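Long-range contacts in putative citrate lyase, alfa subunit (Streptococcus mutans, PDB 2HJ0), which is of unknown function but belongs to the citrate lyase alpha subunit (CitF) family of alpha/beta proteins, with large mixed sheets and a two-chain assembly: residues A[47-58]-A[222-231]; A[113-124]-A[138-148]. All blocks are in the same frame, centred on the assembly; numbering follows the deposited sequence.

Contacts 1 and 2 belong to one mixed beta sheet, whose order runs 48-49, 227-230, 202-207, 164-169, 66-69, 95-99, 118-123, 143-145, 493-498, 504-511. Contact 1 pairs 48-49, one of the two outermost strands within this chain, with 227-230, while contact 2 pairs 118-123 with 143-145 beyond the middle of the sheet. Their centres lie 25 Å apart and their nearest atoms about 10 Å, so the two do not touch. Along the chain, contact 2 is nested inside the loop that contact 1 closes: a short beta-alpha-beta step lies within a far longer connection. Local and distant pairings thus build the same sheet.

Contact 1 of 2, residues A[47-58]-A[222-231]; sequences KLLSSIHEAIEK and QTDVDYIVVV
Lys47 meets the chain at Gln222-Ile228 with both ends. Its carbonyl O takes the amide N of Ile228 at 2.8 Å, while the side chain, bent at chi3 (75°), brings NZ to 2.9 Å from Val225 O, a weak hydrogen bond. The ammonium is also held from outside the pair by the carbonyl O atoms of Tyr175 and of Lys360 in the second subunit, so this end of the contact lies at the dimer interface. Leu48 pairs with Ile228 in parallel register, their side chains on the same face, and its CD2 reaches Val230 CG2 at 4.2 Å. Leu49 N then donates to Ile228 O over 2.7 Å, with an N-H...O angle of 164°, and on the other face its CD1 comes 3.5 Å from CD1 of Tyr227. Lys47 O lies at the edge of the Tyr227 ring, in its plane, whereas Leu49 CD1 approaches obliquely. Ser50 gives Glu54 OE2 two bonds, from N and OG, reaching it from opposite faces of the carboxylate plane, and Ser51 OG weakly caps the helix through Glu54 N. Ile52 sends CD1 to Val231 CG1 at 3.6 Å and also against Val229 CG2, tying the first helical turn to the strand. Lys58 crosses Tyr227 at about a right angle, its CE 3.4 Å from the phenol OH. Short, weakly bonded strand 48-49 is outermost in the sheet within this chain, and Ser50-Ser51 lead into helix 52-58, consistent with a Rossmann-like alpha/beta fold.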
loop_
_atom_site.group_PDB
_atom_site.type_symbol
_atom_site.label_atom_id
_atom_site.label_comp_id
_atom_site.label_asym_id
_atom_site.label_seq_id
_atom_site.Cartn_x
_atom_site.Cartn_y
_atom_site.Cartn_z
ATOM N N LYS A 47 -7.238 -20.097 1.832
ATOM C CA LYS A 47 -6.260 -19.461 2.715
ATOM C C LYS A 47 -6.668 -19.495 4.194
ATOM O O LYS A 47 -5.863 -19.167 5.060
ATOM C CB LYS A 47 -5.997 -18.015 2.252
ATOM C CG LYS A 47 -5.446 -17.918 0.814
ATOM C CD LYS A 47 -5.461 -16.490 0.240
ATOM C CE LYS A 47 -4.366 -15.608 0.821
ATOM N NZ LYS A 47 -4.431 -14.205 0.314
ATOM N N LEU A 48 -7.900 -19.912 4.479
ATOM C CA LEU A 48 -8.379 -19.985 5.859
ATOM C C LEU A 48 -7.928 -21.303 6.484
ATOM O O LEU A 48 -7.996 -22.352 5.847
ATOM C CB LEU A 48 -9.913 -19.891 5.907
ATOM C CG LEU A 48 -10.590 -18.996 6.971
ATOM C CD1 LEU A 48 -12.101 -19.239 6.943
ATOM C CD2 LEU A 48 -10.056 -19.274 8.362
ATOM N N LEU A 49 -7.453 -21.241 7.727
ATOM C CA LEU A 49 -6.987 -22.419 8.456
ATOM C C LEU A 49 -7.823 -22.644 9.717
ATOM O O LEU A 49 -8.595 -21.775 10.122
ATOM C CB LEU A 49 -5.519 -22.240 8.830
ATOM C CG LEU A 49 -4.467 -22.790 7.859
ATOM C CD1 LEU A 49 -4.888 -22.564 6.421
ATOM C CD2 LEU A 49 -3.121 -22.126 8.152
ATOM N N SER A 50 -7.659 -23.798 10.353
ATOM C CA SER A 50 -8.449 -24.099 11.543
ATOM C C SER A 50 -7.872 -23.593 12.855
ATOM O O SER A 50 -8.617 -23.171 13.741
ATOM C CB SER A 50 -8.653 -25.600 11.671
ATOM O OG SER A 50 -7.413 -26.223 11.902
ATOM N N SER A 51 -6.552 -23.627 12.986
ATOM C CA SER A 51 -5.933 -23.210 14.234
ATOM C C SER A 51 -4.562 -22.590 14.052
ATOM O O SER A 51 -4.004 -22.608 12.960
ATOM C CB SER A 51 -5.780 -24.428 15.129
ATOM O OG SER A 51 -4.892 -25.360 14.518
ATOM N N ILE A 52 -4.005 -22.062 15.137
ATOM C CA ILE A 52 -2.675 -21.480 15.064
ATOM C C ILE A 52 -1.714 -22.609 14.736
ATOM O O ILE A 52 -0.736 -22.402 14.029
ATOM C CB ILE A 52 -2.256 -20.820 16.400
ATOM C CG1 ILE A 52 -2.550 -19.318 16.350
ATOM C CG2 ILE A 52 -0.784 -21.040 16.672
ATOM C CD1 ILE A 52 -3.994 -18.984 16.434
ATOM N N HIS A 53 -2.003 -23.808 15.242
ATOM C CA HIS A 53 -1.147 -24.971 14.999
ATOM C C HIS A 53 -0.932 -25.191 13.499
ATOM O O HIS A 53 0.206 -25.168 13.029
ATOM C CB HIS A 53 -1.754 -26.240 15.629
ATOM C CG HIS A 53 -0.828 -27.421 15.623
ATOM N ND1 HIS A 53 -0.080 -27.786 16.722
ATOM C CD2 HIS A 53 -0.472 -28.273 14.629
ATOM C CE1 HIS A 53 0.699 -28.806 16.404
ATOM N NE2 HIS A 53 0.481 -29.120 15.140
ATOM N N GLU A 54 -2.022 -25.401 12.756
ATOM C CA GLU A 54 -1.943 -25.628 11.311
ATOM C C GLU A 54 -1.267 -24.453 10.605
ATOM O O GLU A 54 -0.624 -24.613 9.567
ATOM C CB GLU A 54 -3.340 -25.837 10.727
ATOM C CG GLU A 54 -3.356 -26.274 9.273
ATOM C CD GLU A 54 -4.766 -26.363 8.698
ATOM O OE1 GLU A 54 -4.909 -26.811 7.539
ATOM O OE2 GLU A 54 -5.739 -25.983 9.393
ATOM N N ALA A 55 -1.413 -23.266 11.169
ATOM C CA ALA A 55 -0.794 -22.108 10.573
ATOM C C ALA A 55 0.712 -22.289 10.636
ATOM O O ALA A 55 1.403 -22.118 9.637
ATOM C CB ALA A 55 -1.202 -20.844 11.327
ATOM N N ILE A 56 1.219 -22.637 11.819
ATOM C CA ILE A 56 2.659 -22.829 12.021
ATOM C C ILE A 56 3.142 -23.942 11.108
ATOM O O ILE A 56 4.231 -23.887 10.533
ATOM C CB ILE A 56 2.968 -23.206 13.489
ATOM C CG1 ILE A 56 2.410 -22.126 14.419
ATOM C CG2 ILE A 56 4.467 -23.341 13.687
ATOM C CD1 ILE A 56 2.466 -22.458 15.887
ATOM N N GLU A 57 2.287 -24.941 10.967
ATOM C CA GLU A 57 2.579 -26.098 10.153
ATOM C C GLU A 57 2.656 -25.731 8.675
ATOM O O GLU A 57 3.726 -25.776 8.062
ATOM C CB GLU A 57 1.497 -27.145 10.376
ATOM C CG GLU A 57 1.814 -28.506 9.814
ATOM C CD GLU A 57 0.576 -29.368 9.710
ATOM O OE1 GLU A 57 -0.200 -29.195 8.730
ATOM O OE2 GLU A 57 0.369 -30.200 10.623
ATOM N N LYS A 58 1.527 -25.351 8.099
ATOM C CA LYS A 58 1.513 -25.007 6.688
ATOM C C LYS A 58 2.418 -23.842 6.324
ATOM O O LYS A 58 2.579 -23.524 5.148
ATOM C CB LYS A 58 0.082 -24.719 6.221
ATOM C CG LYS A 58 -0.798 -25.969 6.175
ATOM C CD LYS A 58 -2.063 -25.766 5.343
ATOM C CE LYS A 58 -1.721 -25.340 3.894
ATOM N NZ LYS A 58 -2.919 -25.071 3.025
ATOM N N GLN A 222 -5.353 -8.595 0.760
ATOM C CA GLN A 222 -5.280 -10.042 0.592
ATOM C C GLN A 222 -3.959 -10.423 -0.090
ATOM O O GLN A 222 -3.447 -11.528 0.112
ATOM C CB GLN A 222 -6.477 -10.531 -0.245
ATOM C CG GLN A 222 -6.580 -9.833 -1.618
ATOM C CD GLN A 222 -7.910 -10.028 -2.323
ATOM O OE1 GLN A 222 -8.945 -9.646 -1.800
ATOM N NE2 GLN A 222 -7.880 -10.609 -3.520
ATOM N N THR A 223 -3.406 -9.493 -0.871
ATOM C CA THR A 223 -2.160 -9.732 -1.588
ATOM C C THR A 223 -0.927 -9.800 -0.705
ATOM O O THR A 223 0.163 -10.124 -1.181
ATOM C CB THR A 223 -1.911 -8.664 -2.659
ATOM O OG1 THR A 223 -2.120 -7.367 -2.091
ATOM C CG2 THR A 223 -2.834 -8.869 -3.843
ATOM N N ASP A 224 -1.086 -9.496 0.578
ATOM C CA ASP A 224 0.040 -9.567 1.506
ATOM C C ASP A 224 -0.158 -10.692 2.511
ATOM O O ASP A 224 0.728 -10.960 3.310
ATOM C CB ASP A 224 0.192 -8.258 2.285
ATOM C CG ASP A 224 0.741 -7.127 1.439
ATOM O OD1 ASP A 224 1.223 -7.396 0.310
ATOM O OD2 ASP A 224 0.705 -5.956 1.912
ATOM N N VAL A 225 -1.307 -11.355 2.459
ATOM C CA VAL A 225 -1.611 -12.394 3.429
ATOM C C VAL A 225 -1.548 -13.807 2.866
ATOM O O VAL A 225 -1.944 -14.043 1.735
ATOM C CB VAL A 225 -3.009 -12.121 4.032
ATOM C CG1 VAL A 225 -3.344 -13.138 5.092
ATOM C CG2 VAL A 225 -3.040 -10.701 4.603
ATOM N N ASP A 226 -1.047 -14.754 3.649
ATOM C CA ASP A 226 -0.969 -16.120 3.170
ATOM C C ASP A 226 -2.037 -16.990 3.802
ATOM O O ASP A 226 -2.688 -17.782 3.123
ATOM C CB ASP A 226 0.425 -16.710 3.446
ATOM C CG ASP A 226 1.516 -16.012 2.650
ATOM O OD1 ASP A 226 1.653 -16.288 1.435
ATOM O OD2 ASP A 226 2.226 -15.168 3.240
ATOM N N TYR A 227 -2.231 -16.827 5.103
ATOM C CA TYR A 227 -3.206 -17.640 5.818
ATOM C C TYR A 227 -4.002 -16.834 6.834
ATOM O O TYR A 227 -3.520 -15.833 7.381
ATOM C CB TYR A 227 -2.485 -18.788 6.532
ATOM C CG TYR A 227 -1.806 -19.764 5.600
ATOM C CD1 TYR A 227 -2.554 -20.579 4.759
ATOM C CD2 TYR A 227 -0.417 -19.892 5.571
ATOM C CE1 TYR A 227 -1.938 -21.509 3.909
ATOM C CE2 TYR A 227 0.213 -20.825 4.718
ATOM C CZ TYR A 227 -0.564 -21.630 3.893
ATOM O OH TYR A 227 0.013 -22.562 3.069
ATOM N N ILE A 228 -5.233 -17.272 7.067
ATOM C CA ILE A 228 -6.094 -16.618 8.026
ATOM C C ILE A 228 -6.589 -17.657 9.010
ATOM O O ILE A 228 -7.036 -18.732 8.618
ATOM C CB ILE A 228 -7.315 -15.969 7.371
ATOM C CG1 ILE A 228 -6.877 -14.906 6.368
ATOM C CG2 ILE A 228 -8.180 -15.340 8.436
ATOM C CD1 ILE A 228 -6.446 -15.453 5.030
ATOM N N VAL A 229 -6.482 -17.345 10.292
ATOM C CA VAL A 229 -6.940 -18.259 11.311
ATOM C C VAL A 229 -7.878 -17.514 12.234
ATOM O O VAL A 229 -7.588 -16.401 12.671
ATOM C CB VAL A 229 -5.765 -18.830 12.122
ATOM C CG1 VAL A 229 -4.889 -17.701 12.601
ATOM C CG2 VAL A 229 -6.286 -19.628 13.306
ATOM N N VAL A 230 -9.011 -18.132 12.524
ATOM C CA VAL A 230 -9.996 -17.532 13.399
ATOM C C VAL A 230 -9.897 -18.112 14.802
ATOM O O VAL A 230 -9.767 -19.315 14.958
ATOM C CB VAL A 230 -11.406 -17.795 12.865
ATOM C CG1 VAL A 230 -12.426 -17.328 13.880
ATOM C CG2 VAL A 230 -11.606 -17.071 11.539
ATOM N N VAL A 231 -9.958 -17.258 15.818
ATOM C CA VAL A 231 -9.900 -17.723 17.205
ATOM C C VAL A 231 -11.002 -17.056 18.030
ATOM O O VAL A 231 -11.619 -16.091 17.581
ATOM C CB VAL A 231 -8.538 -17.413 17.858
ATOM C CG1 VAL A 231 -7.459 -18.260 17.213
ATOM C CG2 VAL A 231 -8.214 -15.927 17.719
#

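Contact 2 of 2, residues A[113-124]-A[138-148]; sequences IKNGVVTNITSS and IMENPVIIRSH
Thr122 and Arg146 meet obliquely, the hydroxyl OG1 of the threonine at the edge of the guanidinium and near its plane. Arg146 NH2 lies 2.9 Å from OG1, a weak bond bent to 122°, and the same OG1 donates to Ile144 O. With OG1 anti to the backbone N (chi1 -178°), the hydroxyl faces strand 143-145. Ile144 O accepts twice, from Thr122 OG1 (2.9 Å) and Ser123 N (3.2 Å), while Ile144 CG2 lies 3.5 Å above one guanidinium face, offset toward its rim. Parallel pairing continues through Ile144 N to Ile121 O at 2.8 Å and Arg146 N to Ser123 O, the latter donor 40° out of the carbonyl plane.

At the other end apolar side chains dominate, with Met139 SE also 3.6 Å from the carbonyl O of Thr119. The bent chain of selenomethionine Met139 crosses Ile121 obliquely, SE 3.8 Å from CG1, and meets Ile113 at about a right angle; Ile138 also crosses Ile113 near a right angle. Helix 127-135, which links the two strands in a beta-alpha-beta unit, packs on this cluster through Ile134.

Beyond the strands His148, close to a bound citric acid, brings CE1 to 3.7 Å from Ser124 CB. Arg146 NE forms a salt bridge with Glu498 of strand 493-498, which together with the weak bond to Thr122 probably restricts guanidinium rotation, while OG1 both accepts from NH2 and donates to Ile144 O.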
loop_
_atom_site.group_PDB
_atom_site.type_symbol
_atom_site.label_atom_id
_atom_site.label_comp_id
_atom_site.label_asym_id
_atom_site.label_seq_id
_atom_site.Cartn_x
_atom_site.Cartn_y
_atom_site.Cartn_z
ATOM N N ILE A 113 12.325 -18.146 26.744
ATOM C CA ILE A 113 13.703 -17.720 26.616
ATOM C C ILE A 113 14.574 -18.713 27.374
ATOM O O ILE A 113 15.544 -19.246 26.835
ATOM C CB ILE A 113 13.900 -16.293 27.198
ATOM C CG1 ILE A 113 13.098 -15.280 26.369
ATOM C CG2 ILE A 113 15.373 -15.929 27.203
ATOM C CD1 ILE A 113 13.212 -13.856 26.847
ATOM N N LYS A 114 14.213 -18.972 28.625
ATOM C CA LYS A 114 14.960 -19.907 29.455
ATOM C C LYS A 114 15.090 -21.295 28.820
ATOM O O LYS A 114 16.134 -21.943 28.949
ATOM C CB LYS A 114 14.299 -20.012 30.830
ATOM C CG LYS A 114 14.390 -18.727 31.625
ATOM C CD LYS A 114 13.709 -18.835 32.971
ATOM C CE LYS A 114 13.867 -17.534 33.750
ATOM N NZ LYS A 114 13.177 -17.595 35.071
ATOM N N ASN A 115 14.044 -21.730 28.114
ATOM C CA ASN A 115 14.030 -23.044 27.465
ATOM C C ASN A 115 14.549 -23.051 26.032
ATOM O O ASN A 115 14.394 -24.039 25.306
ATOM C CB ASN A 115 12.619 -23.629 27.496
ATOM C CG ASN A 115 12.105 -23.797 28.904
ATOM O OD1 ASN A 115 12.857 -24.211 29.792
ATOM N ND2 ASN A 115 10.818 -23.485 29.127
ATOM N N GLY A 116 15.151 -21.939 25.623
ATOM C CA GLY A 116 15.705 -21.838 24.283
ATOM C C GLY A 116 14.736 -21.703 23.121
ATOM O O GLY A 116 15.150 -21.782 21.965
ATOM N N VAL A 117 13.452 -21.502 23.397
ATOM C CA VAL A 117 12.489 -21.363 22.301
ATOM C C VAL A 117 12.755 -20.074 21.529
ATOM O O VAL A 117 12.675 -20.052 20.301
ATOM C CB VAL A 117 11.037 -21.344 22.805
ATOM C CG1 VAL A 117 10.096 -21.218 21.627
ATOM C CG2 VAL A 117 10.737 -22.622 23.573
ATOM N N VAL A 118 13.058 -19.008 22.267
ATOM C CA VAL A 118 13.383 -17.712 21.687
ATOM C C VAL A 118 14.843 -17.422 22.049
ATOM O O VAL A 118 15.230 -17.468 23.220
ATOM C CB VAL A 118 12.469 -16.587 22.247
ATOM C CG1 VAL A 118 12.803 -15.257 21.572
ATOM C CG2 VAL A 118 11.002 -16.939 22.027
ATOM N N THR A 119 15.648 -17.111 21.041
ATOM C CA THR A 119 17.075 -16.876 21.232
ATOM C C THR A 119 17.544 -15.467 20.887
ATOM O O THR A 119 18.670 -15.092 21.208
ATOM C CB THR A 119 17.862 -17.885 20.375
ATOM O OG1 THR A 119 17.367 -17.854 19.024
ATOM C CG2 THR A 119 17.684 -19.292 20.926
ATOM N N ASN A 120 16.686 -14.707 20.209
ATOM C CA ASN A 120 16.979 -13.330 19.808
ATOM C C ASN A 120 15.694 -12.513 19.808
ATOM O O ASN A 120 14.643 -12.977 19.367
ATOM C CB ASN A 120 17.608 -13.280 18.412
ATOM C CG ASN A 120 19.028 -13.787 18.399
ATOM O OD1 ASN A 120 19.276 -14.956 18.660
ATOM N ND2 ASN A 120 19.972 -12.910 18.102
ATOM N N ILE A 121 15.797 -11.285 20.293
ATOM C CA ILE A 121 14.649 -10.394 20.390
ATOM C C ILE A 121 14.988 -8.996 19.882
ATOM O O ILE A 121 16.082 -8.496 20.125
ATOM C CB ILE A 121 14.202 -10.247 21.865
ATOM C CG1 ILE A 121 13.946 -11.628 22.488
ATOM C CG2 ILE A 121 12.965 -9.362 21.949
ATOM C CD1 ILE A 121 13.620 -11.581 23.994
ATOM N N THR A 122 14.055 -8.375 19.170
ATOM C CA THR A 122 14.242 -6.998 18.710
ATOM C C THR A 122 12.899 -6.273 18.803
ATOM O O THR A 122 11.859 -6.831 18.432
ATOM C CB THR A 122 14.786 -6.915 17.258
ATOM O OG1 THR A 122 14.969 -5.538 16.910
ATOM C CG2 THR A 122 13.836 -7.579 16.257
ATOM N N SER A 123 12.910 -5.061 19.351
ATOM C CA SER A 123 11.688 -4.266 19.459
ATOM C C SER A 123 11.917 -2.887 20.050
ATOM O O SER A 123 13.057 -2.457 20.258
ATOM C CB SER A 123 10.614 -4.997 20.272
ATOM O OG SER A 123 10.877 -4.962 21.653
ATOM N N SER A 124 10.813 -2.192 20.297
ATOM C CA SER A 124 10.865 -0.852 20.849
ATOM C C SER A 124 11.130 -0.932 22.343
ATOM O O SER A 124 12.017 -0.258 22.870
ATOM C CB SER A 124 9.543 -0.123 20.571
ATOM O OG SER A 124 9.466 1.106 21.275
ATOM N N ILE A 138 18.874 -13.294 31.536
ATOM C CA ILE A 138 18.140 -14.446 31.029
ATOM C C ILE A 138 18.605 -14.916 29.648
ATOM O O ILE A 138 18.889 -16.087 29.475
ATOM C CB ILE A 138 16.626 -14.141 30.954
ATOM C CG1 ILE A 138 16.090 -13.885 32.350
ATOM C CG2 ILE A 138 15.871 -15.291 30.322
ATOM C CD1 ILE A 138 16.439 -14.984 33.325
HETATM N N MSE A 139 18.649 -14.021 28.661
HETATM C CA MSE A 139 19.083 -14.393 27.315
HETATM C C MSE A 139 20.593 -14.409 27.209
HETATM O O MSE A 139 21.291 -13.696 27.920
HETATM C CB MSE A 139 18.578 -13.411 26.250
HETATM C CG MSE A 139 17.124 -13.521 25.843
HETATM SE SE MSE A 139 16.944 -13.423 23.895
HETATM C CE MSE A 139 17.670 -11.660 23.559
ATOM N N GLU A 140 21.084 -15.226 26.292
ATOM C CA GLU A 140 22.502 -15.319 26.038
ATOM C C GLU A 140 22.871 -14.187 25.079
ATOM O O GLU A 140 23.870 -13.492 25.271
ATOM C CB GLU A 140 22.816 -16.669 25.419
ATOM C CG GLU A 140 24.269 -16.853 25.045
ATOM C CD GLU A 140 24.578 -18.271 24.599
ATOM O OE1 GLU A 140 25.704 -18.505 24.095
ATOM O OE2 GLU A 140 23.694 -19.148 24.758
ATOM N N ASN A 141 22.056 -14.000 24.049
ATOM C CA ASN A 141 22.277 -12.934 23.080
ATOM C C ASN A 141 21.657 -11.623 23.576
ATOM O O ASN A 141 20.726 -11.629 24.386
ATOM C CB ASN A 141 21.662 -13.330 21.736
ATOM C CG ASN A 141 22.590 -14.171 20.905
ATOM O OD1 ASN A 141 22.169 -14.826 19.950
ATOM N ND2 ASN A 141 23.871 -14.150 21.256
ATOM N N PRO A 142 22.182 -10.480 23.109
ATOM C CA PRO A 142 21.652 -9.174 23.525
ATOM C C PRO A 142 20.365 -8.822 22.781
ATOM O O PRO A 142 20.235 -9.094 21.583
ATOM C CB PRO A 142 22.779 -8.193 23.161
ATOM C CG PRO A 142 23.999 -9.049 23.028
ATOM C CD PRO A 142 23.461 -10.321 22.401
ATOM N N VAL A 143 19.417 -8.221 23.487
ATOM C CA VAL A 143 18.173 -7.806 22.854
ATOM C C VAL A 143 18.531 -6.605 21.988
ATOM O O VAL A 143 19.246 -5.715 22.444
ATOM C CB VAL A 143 17.132 -7.364 23.901
ATOM C CG1 VAL A 143 15.904 -6.799 23.200
ATOM C CG2 VAL A 143 16.752 -8.534 24.790
ATOM N N ILE A 144 18.074 -6.578 20.741
ATOM C CA ILE A 144 18.368 -5.439 19.864
ATOM C C ILE A 144 17.220 -4.432 19.921
ATOM O O ILE A 144 16.114 -4.707 19.458
ATOM C CB ILE A 144 18.536 -5.862 18.387
ATOM C CG1 ILE A 144 19.709 -6.838 18.241
ATOM C CG2 ILE A 144 18.773 -4.625 17.516
ATOM C CD1 ILE A 144 21.038 -6.263 18.657
ATOM N N ILE A 145 17.460 -3.264 20.484
ATOM C CA ILE A 145 16.382 -2.299 20.539
ATOM C C ILE A 145 16.503 -1.307 19.410
ATOM O O ILE A 145 17.577 -0.767 19.152
ATOM C CB ILE A 145 16.368 -1.560 21.870
ATOM C CG1 ILE A 145 15.759 -2.466 22.932
ATOM C CG2 ILE A 145 15.568 -0.280 21.751
ATOM C CD1 ILE A 145 16.025 -1.997 24.287
ATOM N N ARG A 146 15.390 -1.085 18.726
ATOM C CA ARG A 146 15.343 -0.146 17.618
ATOM C C ARG A 146 14.131 0.771 17.800
ATOM O O ARG A 146 13.138 0.365 18.389
ATOM C CB ARG A 146 15.186 -0.898 16.300
ATOM C CG ARG A 146 16.241 -1.935 15.989
ATOM C CD ARG A 146 16.095 -2.351 14.522
ATOM N NE ARG A 146 17.296 -2.977 14.000
ATOM C CZ ARG A 146 17.581 -4.268 14.121
ATOM N NH1 ARG A 146 18.713 -4.732 13.628
ATOM N NH2 ARG A 146 16.731 -5.100 14.706
ATOM N N SER A 147 14.213 1.997 17.286
ATOM C CA SER A 147 13.107 2.942 17.358
ATOM C C SER A 147 12.061 2.472 16.345
ATOM O O SER A 147 12.352 1.604 15.511
ATOM C CB SER A 147 13.584 4.353 16.991
ATOM O OG SER A 147 13.966 4.441 15.623
ATOM N N HIS A 148 10.846 3.018 16.400
ATOM C CA HIS A 148 9.834 2.602 15.422
ATOM C C HIS A 148 10.380 2.811 14.004
ATOM O O HIS A 148 10.168 1.974 13.130
ATOM C CB HIS A 148 8.520 3.373 15.600
ATOM C CG HIS A 148 7.821 3.073 16.886
ATOM N ND1 HIS A 148 7.778 1.805 17.427
ATOM C CD2 HIS A 148 7.132 3.870 17.737
ATOM C CE1 HIS A 148 7.093 1.837 18.557
ATOM N NE2 HIS A 148 6.691 3.078 18.768
#